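Local structure of adhesin competence repressor (Streptococcus pyogenes serotype M3, 5JLU) at residues K9-D12 with N13-N16. The protein acts as a zinc-responsive transcription regulator of the MarR family that binds DNA. Residues are numbered along the deposited sequence; the frame is centred on the assembly and turned at random.
Sequences KKLD and NLVN
Residues 9-12 and 13-16 form two consecutive turns of the helix 7-23, and each amide of the second turn is hydrogen-bonded to a carbonyl of the first: Asn13 to Lys9, Leu14 to Lys10, Val15 to Leu11 and Asn16 to Asp12. The bond from Val15 N to Leu11 O is the straightest of the four, 2.9 Å long with an N-H...O angle of 170°. From Asn16 N to Asp12 O the distance is 3.0 Å and the bond more bent.

The side chains illustrate how a four-residue spacing can be bridged by solvent. OD2 of Asp12 and ND2 of Asn16 stand 4.0 Å apart, a gap bridged by one water. This water donates to Asp12 OD2 at 2.8 Å. It accepts from Asn16 ND2 at 3.1 Å. The carboxylate and amide planes are turned 69° against each other. Asn16 has CG anti to its carbonyl carbon (chi1 -70°), which lays the face of its amide over Asp12 O, with CG 3.4 Å from that oxygen. With OD2 held by the water and OD1 hydrogen-bonded to ND1 of His115 of the second subunit, both carboxylate oxygens of Asp12 have a partner. Elsewhere on the helix, Leu11 CD2 and Leu14 CD2 meet at 4.3 Å. Leu11 also packs on Phe140 and Phe144 of the helix 131-149, and Leu14 on Leu148 of the second subunit, while Lys10 forms a salt bridge with Asp138 of that subunit.

The whole is an amphipathic N-terminal helix in the dimer interface of a MarR-type regulator. Its Asp12-water-Asn16 bridge lies beside the zinc site made by His45, His111 and His115 of the second subunit: the Asn16 side chain packs on that His45, about 4 Å from the zinc ion, and Asp12 is placed as a second-shell residue that probably orients the imidazole of the zinc ligand His115.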
ATOM      1  N   LYS A   9      -5.876 -15.860  -3.067  1.00 43.31           N
ATOM      2  CA  LYS A   9      -6.022 -14.878  -4.141  1.00 46.42           C
ATOM      3  C   LYS A   9      -6.789 -13.664  -3.742  1.00 47.46           C
ATOM      4  O   LYS A   9      -6.462 -12.595  -4.208  1.00 47.50           O
ATOM      5  CB  LYS A   9      -6.715 -15.475  -5.369  1.00 55.66           C
ATOM      6  CG  LYS A   9      -5.830 -15.662  -6.564  1.00 65.53           C
ATOM      7  CD  LYS A   9      -5.333 -17.071  -6.731  1.00 77.41           C
ATOM      8  CE  LYS A   9      -4.522 -17.136  -8.025  1.00 86.50           C
ATOM      9  NZ  LYS A   9      -4.285 -18.530  -8.487  1.00 92.07           N
ATOM     10  N   LYS A  10      -7.845 -13.806  -2.938  1.00 43.49           N
ATOM     11  CA  LYS A  10      -8.515 -12.614  -2.507  1.00 47.44           C
ATOM     12  C   LYS A  10      -7.629 -11.803  -1.622  1.00 41.60           C
ATOM     13  O   LYS A  10      -7.790 -10.592  -1.635  1.00 38.99           O
ATOM     14  CB  LYS A  10      -9.785 -12.890  -1.731  1.00 51.16           C
ATOM     15  CG  LYS A  10     -10.814 -13.661  -2.533  1.00 48.15           C
ATOM     16  CD  LYS A  10     -12.082 -13.755  -1.703  1.00 52.11           C
ATOM     17  CE  LYS A  10     -13.116 -14.604  -2.424  1.00 56.42           C
ATOM     18  NZ  LYS A  10     -14.477 -14.133  -2.087  1.00 65.74           N
ATOM     19  N   LEU A  11      -6.789 -12.439  -0.783  1.00 34.86           N
ATOM     20  CA  LEU A  11      -5.890 -11.648   0.018  1.00 38.75           C
ATOM     21  C   LEU A  11      -4.889 -10.892  -0.885  1.00 38.83           C
ATOM     22  O   LEU A  11      -4.612  -9.729  -0.632  1.00 40.15           O
ATOM     23  CB  LEU A  11      -5.124 -12.444   1.047  1.00 39.90           C
ATOM     24  CG  LEU A  11      -5.765 -12.822   2.359  1.00 48.05           C
ATOM     25  CD1 LEU A  11      -4.804 -13.677   3.173  1.00 49.51           C
ATOM     26  CD2 LEU A  11      -6.094 -11.557   3.124  1.00 62.56           C
ATOM     27  N   ASP A  12      -4.362 -11.567  -1.916  1.00 40.58           N
ATOM     28  CA  ASP A  12      -3.408 -10.995  -2.847  1.00 38.20           C
ATOM     29  C   ASP A  12      -4.062  -9.758  -3.467  1.00 39.30           C
ATOM     30  O   ASP A  12      -3.448  -8.674  -3.467  1.00 38.85           O
ATOM     31  CB  ASP A  12      -3.058 -12.024  -3.913  1.00 43.67           C
ATOM     32  CG  ASP A  12      -1.941 -11.562  -4.869  1.00 43.45           C
ATOM     33  OD1 ASP A  12      -0.889 -11.082  -4.412  1.00 42.56           O
ATOM     34  OD2 ASP A  12      -2.111 -11.717  -6.090  1.00 50.04           O
ATOM     35  N   ASN A  13      -5.324  -9.901  -3.887  1.00 38.14           N
ATOM     36  CA  ASN A  13      -6.097  -8.788  -4.466  1.00 46.25           C
ATOM     37  C   ASN A  13      -6.383  -7.716  -3.472  1.00 47.09           C
ATOM     38  O   ASN A  13      -6.360  -6.576  -3.841  1.00 41.22           O
ATOM     39  CB  ASN A  13      -7.372  -9.223  -5.174  1.00 49.71           C
ATOM     40  CG  ASN A  13      -7.081 -10.132  -6.369  1.00 57.77           C
ATOM     41  OD1 ASN A  13      -6.100  -9.944  -7.074  1.00 58.45           O
ATOM     42  ND2 ASN A  13      -7.935 -11.109  -6.601  1.00 61.08           N
ATOM     43  N   LEU A  14      -6.561  -8.067  -2.210  1.00 47.73           N
ATOM     44  CA  LEU A  14      -6.789  -7.063  -1.182  1.00 45.22           C
ATOM     45  C   LEU A  14      -5.544  -6.217  -1.043  1.00 43.58           C
ATOM     46  O   LEU A  14      -5.609  -5.018  -1.090  1.00 39.13           O
ATOM     47  CB  LEU A  14      -7.193  -7.705   0.126  1.00 47.23           C
ATOM     48  CG  LEU A  14      -7.473  -6.764   1.295  1.00 52.60           C
ATOM     49  CD1 LEU A  14      -8.642  -5.826   1.024  1.00 54.10           C
ATOM     50  CD2 LEU A  14      -7.761  -7.629   2.499  1.00 54.26           C
ATOM     51  N   VAL A  15      -4.387  -6.846  -0.926  1.00 39.59           N
ATOM     52  CA  VAL A  15      -3.160  -6.090  -0.862  1.00 39.65           C
ATOM     53  C   VAL A  15      -2.950  -5.140  -2.097  1.00 42.11           C
ATOM     54  O   VAL A  15      -2.478  -3.969  -1.964  1.00 35.63           O
ATOM     55  CB  VAL A  15      -2.006  -7.071  -0.605  1.00 38.97           C
ATOM     56  CG1 VAL A  15      -0.636  -6.420  -0.662  1.00 44.86           C
ATOM     57  CG2 VAL A  15      -2.176  -7.727   0.748  1.00 46.07           C
ATOM     58  N   ASN A  16      -3.314  -5.635  -3.290  1.00 35.87           N
ATOM     59  CA  ASN A  16      -3.101  -4.880  -4.510  1.00 38.07           C
ATOM     60  C   ASN A  16      -3.992  -3.694  -4.566  1.00 41.46           C
ATOM     61  O   ASN A  16      -3.517  -2.623  -5.034  1.00 34.62           O
ATOM     62  CB  ASN A  16      -3.306  -5.743  -5.809  1.00 38.68           C
ATOM     63  CG  ASN A  16      -2.202  -6.781  -5.987  1.00 41.65           C
ATOM     64  OD1 ASN A  16      -1.112  -6.688  -5.370  1.00 37.91           O
ATOM     65  ND2 ASN A  16      -2.470  -7.774  -6.773  1.00 38.96           N
TER
HETATM   66  O   HOH W   1      -0.980 -10.146  -8.079  1.00 39.88           O